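Local coordinates for suppressor protein MPT5 (Saccharomyces cerevisiae, PDB 5BZ1) that binds the 3'-UTR of target mRNAs through its Pumilio homology domain and regulates their expression after transcription, at residues Ile365-Leu376 with Ile388-Ala396. Residues are numbered along the deposited sequence; the frame is centred on the assembly and turned at random.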
ATOM      1  N   ILE A 365      -8.773  31.343 -15.013  1.00 41.89           N
ATOM      2  CA  ILE A 365      -9.607  30.214 -15.414  1.00 43.41           C
ATOM      3  C   ILE A 365     -10.602  30.647 -16.495  1.00 43.88           C
ATOM      4  O   ILE A 365     -10.933  29.871 -17.394  1.00 42.50           O
ATOM      5  CB  ILE A 365     -10.321  29.546 -14.205  1.00 36.16           C
ATOM      6  CG1 ILE A 365     -10.618  28.072 -14.493  1.00 37.24           C
ATOM      7  CG2 ILE A 365     -11.593  30.287 -13.813  1.00 36.94           C
ATOM      8  CD1 ILE A 365      -9.389  27.194 -14.466  1.00 30.88           C
ATOM      9  N   GLY A 366     -11.048  31.899 -16.421  1.00 50.05           N
ATOM     10  CA  GLY A 366     -11.931  32.456 -17.429  1.00 50.88           C
ATOM     11  C   GLY A 366     -11.217  32.567 -18.763  1.00 46.38           C
ATOM     12  O   GLY A 366     -11.788  32.270 -19.815  1.00 47.92           O
ATOM     13  N   ASN A 367      -9.959  32.992 -18.712  1.00 42.63           N
ATOM     14  CA  ASN A 367      -9.137  33.098 -19.910  1.00 46.10           C
ATOM     15  C   ASN A 367      -8.894  31.731 -20.547  1.00 45.20           C
ATOM     16  O   ASN A 367      -8.916  31.592 -21.771  1.00 47.20           O
ATOM     17  CB  ASN A 367      -7.809  33.789 -19.582  1.00 48.97           C
ATOM     18  CG  ASN A 367      -6.827  33.760 -20.742  1.00 54.25           C
ATOM     19  OD1 ASN A 367      -5.701  33.274 -20.610  1.00 57.87           O
ATOM     20  ND2 ASN A 367      -7.255  34.270 -21.891  1.00 55.64           N
ATOM     21  N   LEU A 368      -8.670  30.721 -19.712  1.00 36.62           N
ATOM     22  CA  LEU A 368      -8.473  29.364 -20.206  1.00 34.26           C
ATOM     23  C   LEU A 368      -9.743  28.833 -20.873  1.00 33.04           C
ATOM     24  O   LEU A 368      -9.680  28.135 -21.886  1.00 34.07           O
ATOM     25  CB  LEU A 368      -8.027  28.435 -19.074  1.00 39.42           C
ATOM     26  CG  LEU A 368      -7.742  26.980 -19.458  1.00 41.33           C
ATOM     27  CD1 LEU A 368      -6.717  26.929 -20.568  1.00 42.19           C
ATOM     28  CD2 LEU A 368      -7.258  26.183 -18.259  1.00 37.36           C
ATOM     29  N   ILE A 369     -10.895  29.178 -20.305  1.00 34.56           N
ATOM     30  CA  ILE A 369     -12.180  28.770 -20.862  1.00 41.22           C
ATOM     31  C   ILE A 369     -12.388  29.326 -22.276  1.00 47.57           C
ATOM     32  O   ILE A 369     -12.791  28.595 -23.184  1.00 47.41           O
ATOM     33  CB  ILE A 369     -13.354  29.204 -19.953  1.00 45.81           C
ATOM     34  CG1 ILE A 369     -13.388  28.363 -18.673  1.00 47.45           C
ATOM     35  CG2 ILE A 369     -14.680  29.075 -20.683  1.00 39.13           C
ATOM     36  CD1 ILE A 369     -13.646  26.888 -18.916  1.00 44.99           C
ATOM     37  N   VAL A 370     -12.113  30.616 -22.461  1.00 45.96           N
ATOM     38  CA  VAL A 370     -12.320  31.241 -23.765  1.00 46.05           C
ATOM     39  C   VAL A 370     -11.334  30.710 -24.810  1.00 37.25           C
ATOM     40  O   VAL A 370     -11.698  30.521 -25.968  1.00 45.68           O
ATOM     41  CB  VAL A 370     -12.316  32.801 -23.702  1.00 64.88           C
ATOM     42  CG1 VAL A 370     -13.237  33.295 -22.602  1.00 65.04           C
ATOM     43  CG2 VAL A 370     -10.914  33.351 -23.494  1.00 67.38           C
ATOM     44  N   LEU A 371     -10.095  30.453 -24.397  1.00 35.65           N
ATOM     45  CA  LEU A 371      -9.104  29.879 -25.301  1.00 41.89           C
ATOM     46  C   LEU A 371      -9.509  28.459 -25.693  1.00 43.04           C
ATOM     47  O   LEU A 371      -9.322  28.041 -26.838  1.00 39.50           O
ATOM     48  CB  LEU A 371      -7.709  29.889 -24.671  1.00 38.13           C
ATOM     49  CG  LEU A 371      -7.019  31.242 -24.506  1.00 44.19           C
ATOM     50  CD1 LEU A 371      -5.652  31.083 -23.859  1.00 48.12           C
ATOM     51  CD2 LEU A 371      -6.889  31.932 -25.847  1.00 40.80           C
ATOM     52  N   THR A 372     -10.072  27.727 -24.737  1.00 42.85           N
ATOM     53  CA  THR A 372     -10.576  26.382 -24.995  1.00 34.90           C
ATOM     54  C   THR A 372     -11.730  26.408 -26.003  1.00 34.47           C
ATOM     55  O   THR A 372     -11.768  25.599 -26.933  1.00 34.22           O
ATOM     56  CB  THR A 372     -11.030  25.690 -23.694  1.00 33.30           C
ATOM     57  OG1 THR A 372      -9.917  25.577 -22.796  1.00 29.46           O
ATOM     58  CG2 THR A 372     -11.567  24.304 -23.985  1.00 34.14           C
ATOM     59  N   LYS A 373     -12.657  27.347 -25.819  1.00 33.89           N
ATOM     60  CA  LYS A 373     -13.813  27.488 -26.702  1.00 41.75           C
ATOM     61  C   LYS A 373     -13.390  27.790 -28.143  1.00 46.53           C
ATOM     62  O   LYS A 373     -13.993  27.282 -29.089  1.00 47.64           O
ATOM     63  CB  LYS A 373     -14.753  28.585 -26.186  1.00 43.93           C
ATOM     64  CG  LYS A 373     -16.147  28.573 -26.816  1.00 51.36           C
ATOM     65  CD  LYS A 373     -16.894  29.887 -26.577  1.00 65.75           C
ATOM     66  CE  LYS A 373     -17.277  30.088 -25.115  1.00 72.85           C
ATOM     67  NZ  LYS A 373     -18.650  29.594 -24.803  1.00 80.29           N
ATOM     68  N   GLU A 374     -12.353  28.612 -28.302  1.00 46.34           N
ATOM     69  CA  GLU A 374     -11.837  28.962 -29.625  1.00 49.27           C
ATOM     70  C   GLU A 374     -11.259  27.742 -30.345  1.00 46.12           C
ATOM     71  O   GLU A 374     -11.271  27.673 -31.575  1.00 45.15           O
ATOM     72  CB  GLU A 374     -10.748  30.038 -29.516  1.00 52.69           C
ATOM     73  CG  GLU A 374     -11.199  31.395 -28.988  1.00 64.28           C
ATOM     74  CD  GLU A 374     -10.039  32.375 -28.858  1.00 70.06           C
ATOM     75  OE1 GLU A 374      -8.877  31.916 -28.834  1.00 61.97           O
ATOM     76  OE2 GLU A 374     -10.290  33.597 -28.782  1.00 79.18           O
ATOM     77  N   LEU A 375     -10.748  26.791 -29.567  1.00 39.14           N
ATOM     78  CA  LEU A 375     -10.068  25.617 -30.107  1.00 39.88           C
ATOM     79  C   LEU A 375     -11.020  24.477 -30.457  1.00 42.90           C
ATOM     80  O   LEU A 375     -10.632  23.529 -31.138  1.00 43.74           O
ATOM     81  CB  LEU A 375      -9.016  25.111 -29.116  1.00 39.27           C
ATOM     82  CG  LEU A 375      -7.729  25.923 -29.020  1.00 43.83           C
ATOM     83  CD1 LEU A 375      -6.760  25.291 -28.038  1.00 44.15           C
ATOM     84  CD2 LEU A 375      -7.099  26.022 -30.388  1.00 36.73           C
ATOM     85  N   LEU A 376     -12.260  24.572 -29.984  1.00 41.53           N
ATOM     86  CA  LEU A 376     -13.260  23.522 -30.192  1.00 43.98           C
ATOM     87  C   LEU A 376     -13.443  23.036 -31.645  1.00 42.73           C
ATOM     88  O   LEU A 376     -13.547  21.831 -31.876  1.00 46.30           O
ATOM     89  CB  LEU A 376     -14.601  23.916 -29.559  1.00 47.03           C
ATOM     90  CG  LEU A 376     -14.618  23.850 -28.030  1.00 46.31           C
ATOM     91  CD1 LEU A 376     -15.949  24.316 -27.459  1.00 50.02           C
ATOM     92  CD2 LEU A 376     -14.314  22.436 -27.577  1.00 43.19           C
ATOM     93  N   ILE A 388     -15.838  18.456 -23.489  1.00 30.39           N
ATOM     94  CA  ILE A 388     -15.151  19.723 -23.262  1.00 31.77           C
ATOM     95  C   ILE A 388     -16.095  20.901 -23.530  1.00 32.79           C
ATOM     96  O   ILE A 388     -16.055  21.912 -22.827  1.00 37.54           O
ATOM     97  CB  ILE A 388     -13.879  19.826 -24.131  1.00 34.12           C
ATOM     98  CG1 ILE A 388     -12.899  18.705 -23.770  1.00 33.38           C
ATOM     99  CG2 ILE A 388     -13.210  21.180 -23.969  1.00 35.42           C
ATOM    100  CD1 ILE A 388     -11.557  18.796 -24.475  1.00 35.95           C
ATOM    101  N   LYS A 389     -16.948  20.759 -24.541  1.00 30.26           N
ATOM    102  CA  LYS A 389     -17.945  21.778 -24.854  1.00 35.59           C
ATOM    103  C   LYS A 389     -18.939  21.935 -23.702  1.00 37.24           C
ATOM    104  O   LYS A 389     -19.320  23.050 -23.355  1.00 34.56           O
ATOM    105  CB  LYS A 389     -18.681  21.432 -26.154  1.00 34.21           C
ATOM    106  CG  LYS A 389     -19.595  22.541 -26.678  1.00 42.32           C
ATOM    107  CD  LYS A 389     -20.312  22.121 -27.956  1.00 53.19           C
ATOM    108  CE  LYS A 389     -21.332  23.168 -28.402  1.00 61.03           C
ATOM    109  NZ  LYS A 389     -20.716  24.489 -28.706  1.00 60.18           N
ATOM    110  N   LEU A 390     -19.345  20.817 -23.101  1.00 37.82           N
ATOM    111  CA  LEU A 390     -20.284  20.847 -21.979  1.00 35.51           C
ATOM    112  C   LEU A 390     -19.689  21.581 -20.776  1.00 32.05           C
ATOM    113  O   LEU A 390     -20.376  22.364 -20.117  1.00 39.40           O
ATOM    114  CB  LEU A 390     -20.703  19.429 -21.582  1.00 36.38           C
ATOM    115  CG  LEU A 390     -21.725  19.300 -20.450  1.00 40.45           C
ATOM    116  CD1 LEU A 390     -23.007  20.051 -20.792  1.00 38.12           C
ATOM    117  CD2 LEU A 390     -22.028  17.834 -20.139  1.00 39.58           C
ATOM    118  N   LYS A 391     -18.412  21.327 -20.499  1.00 30.61           N
ATOM    119  CA  LYS A 391     -17.709  22.003 -19.409  1.00 32.28           C
ATOM    120  C   LYS A 391     -17.590  23.514 -19.649  1.00 33.94           C
ATOM    121  O   LYS A 391     -17.739  24.310 -18.719  1.00 34.02           O
ATOM    122  CB  LYS A 391     -16.330  21.376 -19.192  1.00 30.76           C
ATOM    123  CG  LYS A 391     -16.380  19.942 -18.637  1.00 32.10           C
ATOM    124  CD  LYS A 391     -14.980  19.372 -18.422  1.00 35.17           C
ATOM    125  CE  LYS A 391     -15.016  18.091 -17.594  1.00 35.38           C
ATOM    126  NZ  LYS A 391     -15.767  16.997 -18.265  1.00 31.40           N
ATOM    127  N   VAL A 392     -17.319  23.902 -20.894  1.00 29.22           N
ATOM    128  CA  VAL A 392     -17.298  25.312 -21.271  1.00 32.31           C
ATOM    129  C   VAL A 392     -18.661  25.938 -20.990  1.00 39.33           C
ATOM    130  O   VAL A 392     -18.757  27.020 -20.410  1.00 36.37           O
ATOM    131  CB  VAL A 392     -16.949  25.487 -22.764  1.00 36.72           C
ATOM    132  CG1 VAL A 392     -17.332  26.878 -23.257  1.00 34.91           C
ATOM    133  CG2 VAL A 392     -15.469  25.214 -23.006  1.00 35.04           C
ATOM    134  N   LYS A 393     -19.711  25.232 -21.396  1.00 39.36           N
ATOM    135  CA  LYS A 393     -21.089  25.668 -21.190  1.00 40.78           C
ATOM    136  C   LYS A 393     -21.445  25.765 -19.705  1.00 41.64           C
ATOM    137  O   LYS A 393     -22.099  26.717 -19.277  1.00 41.13           O
ATOM    138  CB  LYS A 393     -22.038  24.704 -21.905  1.00 45.71           C
ATOM    139  CG  LYS A 393     -23.439  24.620 -21.326  1.00 57.28           C
ATOM    140  CD  LYS A 393     -24.429  25.459 -22.118  1.00 65.00           C
ATOM    141  CE  LYS A 393     -25.794  24.786 -22.160  1.00 70.79           C
ATOM    142  NZ  LYS A 393     -26.835  25.652 -22.773  1.00 75.21           N
ATOM    143  N   ALA A 394     -21.004  24.782 -18.926  1.00 35.90           N
ATOM    144  CA  ALA A 394     -21.277  24.745 -17.492  1.00 39.32           C
ATOM    145  C   ALA A 394     -20.613  25.907 -16.754  1.00 36.50           C
ATOM    146  O   ALA A 394     -21.176  26.444 -15.800  1.00 36.01           O
ATOM    147  CB  ALA A 394     -20.833  23.417 -16.902  1.00 37.98           C
ATOM    148  N   TYR A 395     -19.412  26.279 -17.189  1.00 36.13           N
ATOM    149  CA  TYR A 395     -18.741  27.463 -16.661  1.00 40.36           C
ATOM    150  C   TYR A 395     -19.593  28.703 -16.900  1.00 40.21           C
ATOM    151  O   TYR A 395     -19.752  29.539 -16.010  1.00 42.70           O
ATOM    152  CB  TYR A 395     -17.370  27.651 -17.320  1.00 36.78           C
ATOM    153  CG  TYR A 395     -16.650  28.920 -16.905  1.00 44.36           C
ATOM    154  CD1 TYR A 395     -15.857  28.951 -15.766  1.00 43.95           C
ATOM    155  CD2 TYR A 395     -16.760  30.086 -17.656  1.00 42.21           C
ATOM    156  CE1 TYR A 395     -15.199  30.106 -15.382  1.00 49.65           C
ATOM    157  CE2 TYR A 395     -16.105  31.245 -17.279  1.00 48.19           C
ATOM    158  CZ  TYR A 395     -15.327  31.248 -16.143  1.00 53.93           C
ATOM    159  OH  TYR A 395     -14.676  32.399 -15.767  1.00 63.47           O
ATOM    160  N   ALA A 396     -20.127  28.824 -18.113  1.00 39.12           N
ATOM    161  CA  ALA A 396     -20.956  29.969 -18.476  1.00 40.33           C
ATOM    162  C   ALA A 396     -22.223  30.044 -17.623  1.00 40.54           C
ATOM    163  O   ALA A 396     -22.614  31.121 -17.172  1.00 46.84           O
ATOM    164  CB  ALA A 396     -21.315  29.914 -19.951  1.00 40.05           C
TER
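Ile388 opens the contact from the second helix: its CG2 branch meets Thr372 CG2 at 3.5 Å, the two side chains crossing at about a right angle, and also touches Leu376 CD2. Thr372 can offer a methyl here because its hydroxyl, beside the backbone N, is turned back into its own helix, where Thr372 OG1 bonds to Leu368 O at 2.7 Å. That carbonyl also accepts the backbone N-H of Thr372, the two donors arriving from opposite faces of its plane. Next along, Lys389 offers its aliphatic base, CA and CG, to CD1 of Leu376, one turn beyond Thr372. Val392, whose backbone lies nearest Ile369, splits its branches: CG2 faces the Thr372 methyl, whereas Val392 CG1 is overlaid by the bent end of Lys373, with Lys373 NZ 3.4 Å away. Tyr395 closes the row. With CG anti to the backbone N (chi1 175°), its ring reaches across to Ile369, whose CG1 sits 3.8 Å from the ring centroid and 12° off the normal, a CH-pi contact over one face. Ile365 CG2 approaches Tyr395 CE1 obliquely, and Tyr395 OH ends 3.2 Å from Gly366 CA, a position where a side chain would collide with it. Replacing Tyr395 with an alanine would probably cost Ile369 its aromatic partner and open a gap beside Gly366. Leu326 of Pumilio repeat 8 packs on Ile369 and Thr372. Helices 354-375 and 385-398 follow that last repeat, pairing obliquely antiparallel (140°) at the C-terminal end of the PUF scaffold. No hydrogen bond joins the two segments, so their association rests on apolar packing, with lysine chains bordering it.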